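Local structure of C-type diheme-containing protein (Kuenenia stuttgartiensis, 6H5L) at residues I1-Y15 with E86-F99. The protein probably carries electrons through two covalently attached c-type hemes as part of a large multiheme reductase complex of an anammox bacterium. Numbering follows the deposited sequence.
Sequences IEIPKEVTEEGKNVY and EEQRASVVPVLKSF. With HEC (heme c), chain L.
Tyr15 and Phe99 meet at one end of the interface: CZ of Phe99 lies 3.5 Å above one face of the tyrosine ring, offset toward its rim, with the ring planes 57° apart. Leu96 CD1 reaches the edge of that ring, 3.6 Å from Tyr15 CD2. The other methyl of the leucine, Leu96 CD2, rests 3.7 Å from heme CMA. CG of Tyr15 stands opposite the backbone N, which carries the ring past Val95 CG1, and its OH is hydrogen-bonded to Gly24 O. With the ring cut back to an alanine, Phe99 and Leu96 would probably lose the surface they share and Gly24 O its hydroxyl partner. At the crossing, Gly11 CA comes 3.5 Å from Ser91 O, a closeness its missing side chain allows; Val14 CG1 packs on Val92 CG1 at 3.6 Å. Behind Gly11, Thr8, the N-cap residue, accepts a hydrogen bond from Gly11 N through OG1 (2.8 Å). Farther back, Ile3 CG2 sits against Val93, and Val7 CG2 against Pro94. Helix 9-15 crosses helix 86-91 nearly at right angles (-89°) and helix 93-97 somewhat less steeply, consistent with the packing of N- and C-terminal helices in class I cytochrome c domains, with helix 62-71 touching Ile3 through Tyr66 and helix 20-23 bordering Tyr15 through His23, an axial ligand of the heme iron.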
loop_
_atom_site.group_PDB
_atom_site.type_symbol
_atom_site.label_atom_id
_atom_site.label_comp_id
_atom_site.label_asym_id
_atom_site.label_seq_id
_atom_site.Cartn_x
_atom_site.Cartn_y
_atom_site.Cartn_z
ATOM N N ILE B 1 25.843 -50.776 -13.211
ATOM C CA ILE B 1 26.483 -52.084 -13.301
ATOM C C ILE B 1 27.837 -51.978 -13.989
ATOM O O ILE B 1 28.504 -50.946 -13.906
ATOM C CB ILE B 1 25.573 -53.096 -14.024
ATOM C CG1 ILE B 1 24.642 -52.384 -15.010
ATOM C CG2 ILE B 1 24.772 -53.903 -13.014
ATOM C CD1 ILE B 1 25.317 -51.891 -16.275
ATOM N N GLU B 2 28.245 -53.045 -14.669
ATOM C CA GLU B 2 29.545 -53.095 -15.323
ATOM C C GLU B 2 29.464 -52.464 -16.708
ATOM O O GLU B 2 28.615 -52.832 -17.521
ATOM C CB GLU B 2 30.047 -54.534 -15.427
ATOM C CG GLU B 2 30.657 -55.052 -14.137
ATOM C CD GLU B 2 31.785 -54.167 -13.637
ATOM O OE1 GLU B 2 32.569 -53.668 -14.473
ATOM O OE2 GLU B 2 31.883 -53.959 -12.409
ATOM N N ILE B 3 30.356 -51.516 -16.965
ATOM C CA ILE B 3 30.425 -50.819 -18.244
ATOM C C ILE B 3 31.450 -51.541 -19.114
ATOM O O ILE B 3 32.613 -51.670 -18.699
ATOM C CB ILE B 3 30.806 -49.343 -18.060
ATOM C CG1 ILE B 3 29.861 -48.675 -17.058
ATOM C CG2 ILE B 3 30.781 -48.616 -19.395
ATOM C CD1 ILE B 3 30.236 -47.261 -16.712
ATOM N N PRO B 4 31.077 -52.017 -20.298
ATOM C CA PRO B 4 32.025 -52.779 -21.115
ATOM C C PRO B 4 33.075 -51.883 -21.753
ATOM O O PRO B 4 32.861 -50.685 -21.964
ATOM C CB PRO B 4 31.127 -53.423 -22.182
ATOM C CG PRO B 4 30.005 -52.447 -22.332
ATOM C CD PRO B 4 29.764 -51.877 -20.956
ATOM N N LYS B 5 34.231 -52.483 -22.039
ATOM C CA LYS B 5 35.232 -51.839 -22.880
ATOM C C LYS B 5 34.978 -52.093 -24.357
ATOM O O LYS B 5 35.293 -51.237 -25.195
ATOM C CB LYS B 5 36.628 -52.344 -22.522
ATOM C CG LYS B 5 36.946 -52.358 -21.029
ATOM C CD LYS B 5 36.997 -50.953 -20.458
ATOM C CE LYS B 5 37.470 -50.973 -19.015
ATOM N NZ LYS B 5 37.585 -49.607 -18.435
ATOM N N GLU B 6 34.396 -53.244 -24.684
ATOM C CA GLU B 6 34.124 -53.614 -26.063
ATOM C C GLU B 6 32.914 -52.862 -26.602
ATOM O O GLU B 6 31.990 -52.507 -25.866
ATOM C CB GLU B 6 33.893 -55.124 -26.174
ATOM C CG GLU B 6 32.976 -55.723 -25.111
ATOM C CD GLU B 6 33.731 -56.191 -23.877
ATOM O OE1 GLU B 6 33.491 -55.645 -22.779
ATOM O OE2 GLU B 6 34.570 -57.107 -24.009
ATOM N N VAL B 7 32.928 -52.625 -27.908
ATOM C CA VAL B 7 31.816 -51.992 -28.606
ATOM C C VAL B 7 30.890 -53.079 -29.132
ATOM O O VAL B 7 31.344 -54.063 -29.727
ATOM C CB VAL B 7 32.323 -51.090 -29.745
ATOM C CG1 VAL B 7 31.164 -50.595 -30.596
ATOM C CG2 VAL B 7 33.109 -49.920 -29.180
ATOM N N THR B 8 29.590 -52.903 -28.917
ATOM C CA THR B 8 28.596 -53.901 -29.275
ATOM C C THR B 8 27.652 -53.349 -30.333
ATOM O O THR B 8 27.575 -52.137 -30.559
ATOM C CB THR B 8 27.785 -54.347 -28.050
ATOM O OG1 THR B 8 26.813 -53.342 -27.733
ATOM C CG2 THR B 8 28.700 -54.547 -26.852
ATOM N N GLU B 9 26.929 -54.264 -30.983
ATOM C CA GLU B 9 25.911 -53.858 -31.944
ATOM C C GLU B 9 24.760 -53.139 -31.255
ATOM O O GLU B 9 24.203 -52.181 -31.802
ATOM C CB GLU B 9 25.399 -55.075 -32.715
ATOM C CG GLU B 9 26.283 -55.482 -33.882
ATOM C CD GLU B 9 26.261 -54.467 -35.009
ATOM O OE1 GLU B 9 25.154 -54.085 -35.446
ATOM O OE2 GLU B 9 27.350 -54.043 -35.453
ATOM N N GLU B 10 24.381 -53.592 -30.058
ATOM C CA GLU B 10 23.368 -52.882 -29.285
ATOM C C GLU B 10 23.810 -51.457 -28.983
ATOM O O GLU B 10 23.014 -50.516 -29.083
ATOM C CB GLU B 10 23.068 -53.633 -27.989
ATOM C CG GLU B 10 21.961 -53.002 -27.156
ATOM C CD GLU B 10 21.984 -53.458 -25.710
ATOM O OE1 GLU B 10 22.959 -54.133 -25.316
ATOM O OE2 GLU B 10 21.032 -53.136 -24.967
ATOM N N GLY B 11 25.078 -51.279 -28.609
ATOM C CA GLY B 11 25.585 -49.942 -28.346
ATOM C C GLY B 11 25.524 -49.040 -29.564
ATOM O O GLY B 11 25.207 -47.853 -29.453
ATOM N N LYS B 12 25.836 -49.589 -30.741
ATOM C CA LYS B 12 25.699 -48.824 -31.979
ATOM C C LYS B 12 24.258 -48.379 -32.190
ATOM O O LYS B 12 23.993 -47.217 -32.518
ATOM C CB LYS B 12 26.170 -49.655 -33.174
ATOM C CG LYS B 12 27.671 -49.853 -33.301
ATOM C CD LYS B 12 27.991 -50.455 -34.666
ATOM C CE LYS B 12 29.243 -51.320 -34.642
ATOM N NZ LYS B 12 30.471 -50.573 -35.027
ATOM N N ASN B 13 23.308 -49.299 -32.003
ATOM C CA ASN B 13 21.909 -48.995 -32.288
ATOM C C ASN B 13 21.350 -47.964 -31.314
ATOM O O ASN B 13 20.615 -47.057 -31.720
ATOM C CB ASN B 13 21.076 -50.275 -32.247
ATOM C CG ASN B 13 21.363 -51.194 -33.421
ATOM O OD1 ASN B 13 22.308 -50.977 -34.178
ATOM N ND2 ASN B 13 20.542 -52.230 -33.576
ATOM N N VAL B 14 21.672 -48.095 -30.024
ATOM C CA VAL B 14 21.171 -47.141 -29.037
ATOM C C VAL B 14 21.675 -45.738 -29.352
ATOM O O VAL B 14 20.911 -44.767 -29.329
ATOM C CB VAL B 14 21.563 -47.580 -27.615
ATOM C CG1 VAL B 14 21.116 -46.540 -26.598
ATOM C CG2 VAL B 14 20.951 -48.930 -27.289
ATOM N N TYR B 15 22.970 -45.611 -29.651
ATOM C CA TYR B 15 23.508 -44.316 -30.060
ATOM C C TYR B 15 22.815 -43.813 -31.320
ATOM O O TYR B 15 22.468 -42.631 -31.426
ATOM C CB TYR B 15 25.017 -44.416 -30.284
ATOM C CG TYR B 15 25.653 -43.092 -30.638
ATOM C CD1 TYR B 15 25.712 -42.656 -31.957
ATOM C CD2 TYR B 15 26.188 -42.272 -29.653
ATOM C CE1 TYR B 15 26.282 -41.443 -32.282
ATOM C CE2 TYR B 15 26.761 -41.057 -29.969
ATOM C CZ TYR B 15 26.806 -40.650 -31.284
ATOM O OH TYR B 15 27.376 -39.441 -31.597
ATOM N N GLU B 86 19.707 -49.748 -17.733
ATOM C CA GLU B 86 21.068 -49.696 -17.212
ATOM C C GLU B 86 22.075 -50.162 -18.257
ATOM O O GLU B 86 23.102 -49.513 -18.484
ATOM C CB GLU B 86 21.155 -50.559 -15.952
ATOM C CG GLU B 86 21.945 -49.954 -14.809
ATOM C CD GLU B 86 21.465 -50.441 -13.455
ATOM O OE1 GLU B 86 20.388 -49.991 -13.011
ATOM O OE2 GLU B 86 22.156 -51.283 -12.844
ATOM N N GLU B 87 21.787 -51.291 -18.907
ATOM C CA GLU B 87 22.703 -51.845 -19.898
ATOM C C GLU B 87 22.795 -50.961 -21.137
ATOM O O GLU B 87 23.881 -50.791 -21.706
ATOM C CB GLU B 87 22.255 -53.256 -20.274
ATOM C CG GLU B 87 23.044 -53.890 -21.403
ATOM C CD GLU B 87 22.401 -55.165 -21.909
ATOM O OE1 GLU B 87 21.362 -55.571 -21.347
ATOM O OE2 GLU B 87 22.931 -55.759 -22.871
ATOM N N GLN B 88 21.667 -50.394 -21.573
ATOM C CA GLN B 88 21.667 -49.559 -22.771
ATOM C C GLN B 88 22.563 -48.338 -22.595
ATOM O O GLN B 88 23.366 -48.011 -23.477
ATOM C CB GLN B 88 20.239 -49.132 -23.115
ATOM C CG GLN B 88 19.401 -50.219 -23.768
ATOM C CD GLN B 88 17.984 -49.765 -24.062
ATOM O OE1 GLN B 88 17.322 -49.172 -23.210
ATOM N NE2 GLN B 88 17.514 -50.037 -25.274
ATOM N N ARG B 89 22.434 -47.648 -21.460
ATOM C CA ARG B 89 23.285 -46.491 -21.199
ATOM C C ARG B 89 24.749 -46.887 -21.065
ATOM O O ARG B 89 25.640 -46.093 -21.389
ATOM C CB ARG B 89 22.817 -45.770 -19.936
ATOM C CG ARG B 89 21.535 -44.976 -20.098
ATOM C CD ARG B 89 21.113 -44.381 -18.767
ATOM N NE ARG B 89 20.118 -45.207 -18.089
ATOM C CZ ARG B 89 19.972 -45.269 -16.770
ATOM N NH1 ARG B 89 20.770 -44.567 -15.978
ATOM N NH2 ARG B 89 19.037 -46.045 -16.242
ATOM N N ALA B 90 25.020 -48.099 -20.581
ATOM C CA ALA B 90 26.398 -48.547 -20.434
ATOM C C ALA B 90 27.005 -48.979 -21.762
ATOM O O ALA B 90 28.223 -48.869 -21.946
ATOM C CB ALA B 90 26.475 -49.689 -19.418
ATOM N N SER B 91 26.183 -49.463 -22.697
ATOM C CA SER B 91 26.698 -49.953 -23.970
ATOM C C SER B 91 27.108 -48.832 -24.917
ATOM O O SER B 91 27.852 -49.090 -25.870
ATOM C CB SER B 91 25.657 -50.843 -24.654
ATOM O OG SER B 91 24.525 -50.091 -25.056
ATOM N N VAL B 92 26.642 -47.599 -24.686
ATOM C CA VAL B 92 27.023 -46.474 -25.537
ATOM C C VAL B 92 28.265 -45.752 -25.039
ATOM O O VAL B 92 28.809 -44.907 -25.770
ATOM C CB VAL B 92 25.879 -45.449 -25.678
ATOM C CG1 VAL B 92 24.657 -46.093 -26.298
ATOM C CG2 VAL B 92 25.543 -44.831 -24.325
ATOM N N VAL B 93 28.722 -46.040 -23.818
ATOM C CA VAL B 93 29.964 -45.441 -23.330
ATOM C C VAL B 93 31.144 -45.726 -24.259
ATOM O O VAL B 93 31.839 -44.774 -24.638
ATOM C CB VAL B 93 30.232 -45.877 -21.880
ATOM C CG1 VAL B 93 31.567 -45.330 -21.396
ATOM C CG2 VAL B 93 29.099 -45.417 -20.973
ATOM N N PRO B 94 31.418 -46.977 -24.659
ATOM C CA PRO B 94 32.543 -47.188 -25.587
ATOM C C PRO B 94 32.320 -46.555 -26.947
ATOM O O PRO B 94 33.294 -46.163 -27.602
ATOM C CB PRO B 94 32.638 -48.718 -25.692
ATOM C CG PRO B 94 31.849 -49.242 -24.544
ATOM C CD PRO B 94 30.768 -48.250 -24.312
ATOM N N VAL B 95 31.066 -46.453 -27.396
ATOM C CA VAL B 95 30.779 -45.787 -28.665
ATOM C C VAL B 95 31.240 -44.337 -28.613
ATOM O O VAL B 95 31.877 -43.833 -29.546
ATOM C CB VAL B 95 29.280 -45.891 -28.999
ATOM C CG1 VAL B 95 28.996 -45.272 -30.361
ATOM C CG2 VAL B 95 28.820 -47.341 -28.957
ATOM N N LEU B 96 30.923 -43.645 -27.515
ATOM C CA LEU B 96 31.406 -42.281 -27.327
ATOM C C LEU B 96 32.925 -42.240 -27.222
ATOM O O LEU B 96 33.562 -41.291 -27.693
ATOM C CB LEU B 96 30.766 -41.667 -26.081
ATOM C CG LEU B 96 29.443 -40.913 -26.245
ATOM C CD1 LEU B 96 28.345 -41.811 -26.798
ATOM C CD2 LEU B 96 29.010 -40.294 -24.923
ATOM N N LYS B 97 33.524 -43.264 -26.604
ATOM C CA LYS B 97 34.977 -43.305 -26.474
ATOM C C LYS B 97 35.657 -43.538 -27.816
ATOM O O LYS B 97 36.765 -43.038 -28.040
ATOM C CB LYS B 97 35.389 -44.392 -25.478
ATOM C CG LYS B 97 34.846 -44.193 -24.073
ATOM C CD LYS B 97 35.307 -45.292 -23.131
ATOM C CE LYS B 97 36.794 -45.182 -22.838
ATOM N NZ LYS B 97 37.263 -46.253 -21.916
ATOM N N SER B 98 35.012 -44.281 -28.719
ATOM C CA SER B 98 35.611 -44.587 -30.013
ATOM C C SER B 98 35.669 -43.380 -30.940
ATOM O O SER B 98 36.310 -43.463 -31.993
ATOM C CB SER B 98 34.842 -45.720 -30.697
ATOM O OG SER B 98 33.583 -45.276 -31.169
ATOM N N PHE B 99 35.027 -42.269 -30.577
ATOM C CA PHE B 99 35.028 -41.087 -31.430
ATOM C C PHE B 99 36.319 -40.286 -31.328
ATOM O O PHE B 99 36.592 -39.466 -32.213
ATOM C CB PHE B 99 33.840 -40.187 -31.083
ATOM C CG PHE B 99 32.499 -40.805 -31.375
ATOM C CD1 PHE B 99 32.306 -41.578 -32.508
ATOM C CD2 PHE B 99 31.434 -40.614 -30.510
ATOM C CE1 PHE B 99 31.072 -42.146 -32.776
ATOM C CE2 PHE B 99 30.199 -41.180 -30.771
ATOM C CZ PHE B 99 30.018 -41.947 -31.906
HETATM FE FE HEC L . 23.983 -35.464 -25.271
HETATM C CHA HEC L . 26.239 -33.318 -23.841
HETATM C CHB HEC L . 25.806 -38.136 -24.063
HETATM C CHC HEC L . 21.776 -37.662 -26.745
HETATM C CHD HEC L . 22.207 -32.829 -26.593
HETATM N NA HEC L . 25.698 -35.690 -24.159
HETATM C C1A HEC L . 26.478 -34.663 -23.674
HETATM C C2A HEC L . 27.599 -35.222 -22.944
HETATM C C3A HEC L . 27.483 -36.569 -23.009
HETATM C C4A HEC L . 26.284 -36.876 -23.770
HETATM C CMA HEC L . 28.388 -37.675 -22.419
HETATM C CAA HEC L . 28.654 -34.277 -22.294
HETATM C CBA HEC L . 29.619 -34.840 -21.253
HETATM C CGA HEC L . 30.570 -33.749 -20.826
HETATM O O1A HEC L . 30.734 -32.760 -21.588
HETATM O O2A HEC L . 31.166 -33.870 -19.726
HETATM N NB HEC L . 23.830 -37.513 -25.396
HETATM C C1B HEC L . 24.674 -38.430 -24.798
HETATM C C2B HEC L . 24.153 -39.757 -25.072
HETATM C C3B HEC L . 23.048 -39.625 -25.815
HETATM C C4B HEC L . 22.820 -38.212 -26.030
HETATM C CMB HEC L . 24.792 -41.080 -24.600
HETATM C CAB HEC L . 22.139 -40.754 -26.355
HETATM C CBB HEC L . 21.370 -41.438 -25.203
HETATM N NC HEC L . 22.311 -35.283 -26.451
HETATM C C1C HEC L . 21.542 -36.319 -26.945
HETATM C C2C HEC L . 20.375 -35.748 -27.585
HETATM C C3C HEC L . 20.569 -34.424 -27.661
HETATM C C4C HEC L . 21.742 -34.097 -26.872
HETATM C CMC HEC L . 19.364 -36.563 -28.421
HETATM C CAC HEC L . 19.634 -33.389 -28.331
HETATM C CBC HEC L . 18.291 -33.315 -27.573
HETATM N ND HEC L . 24.190 -33.396 -25.227
HETATM C C1D HEC L . 23.322 -32.500 -25.849
HETATM C C2D HEC L . 23.781 -31.155 -25.583
HETATM C C3D HEC L . 25.041 -31.314 -24.723
HETATM C C4D HEC L . 25.215 -32.736 -24.554
HETATM C CMD HEC L . 23.136 -29.839 -26.068
HETATM C CAD HEC L . 25.946 -30.205 -24.149
HETATM C CBD HEC L . 25.312 -29.635 -22.888
HETATM C CGD HEC L . 26.166 -28.516 -22.355
HETATM O O1D HEC L . 27.381 -28.741 -22.121
HETATM O O2D HEC L . 25.625 -27.398 -22.153
#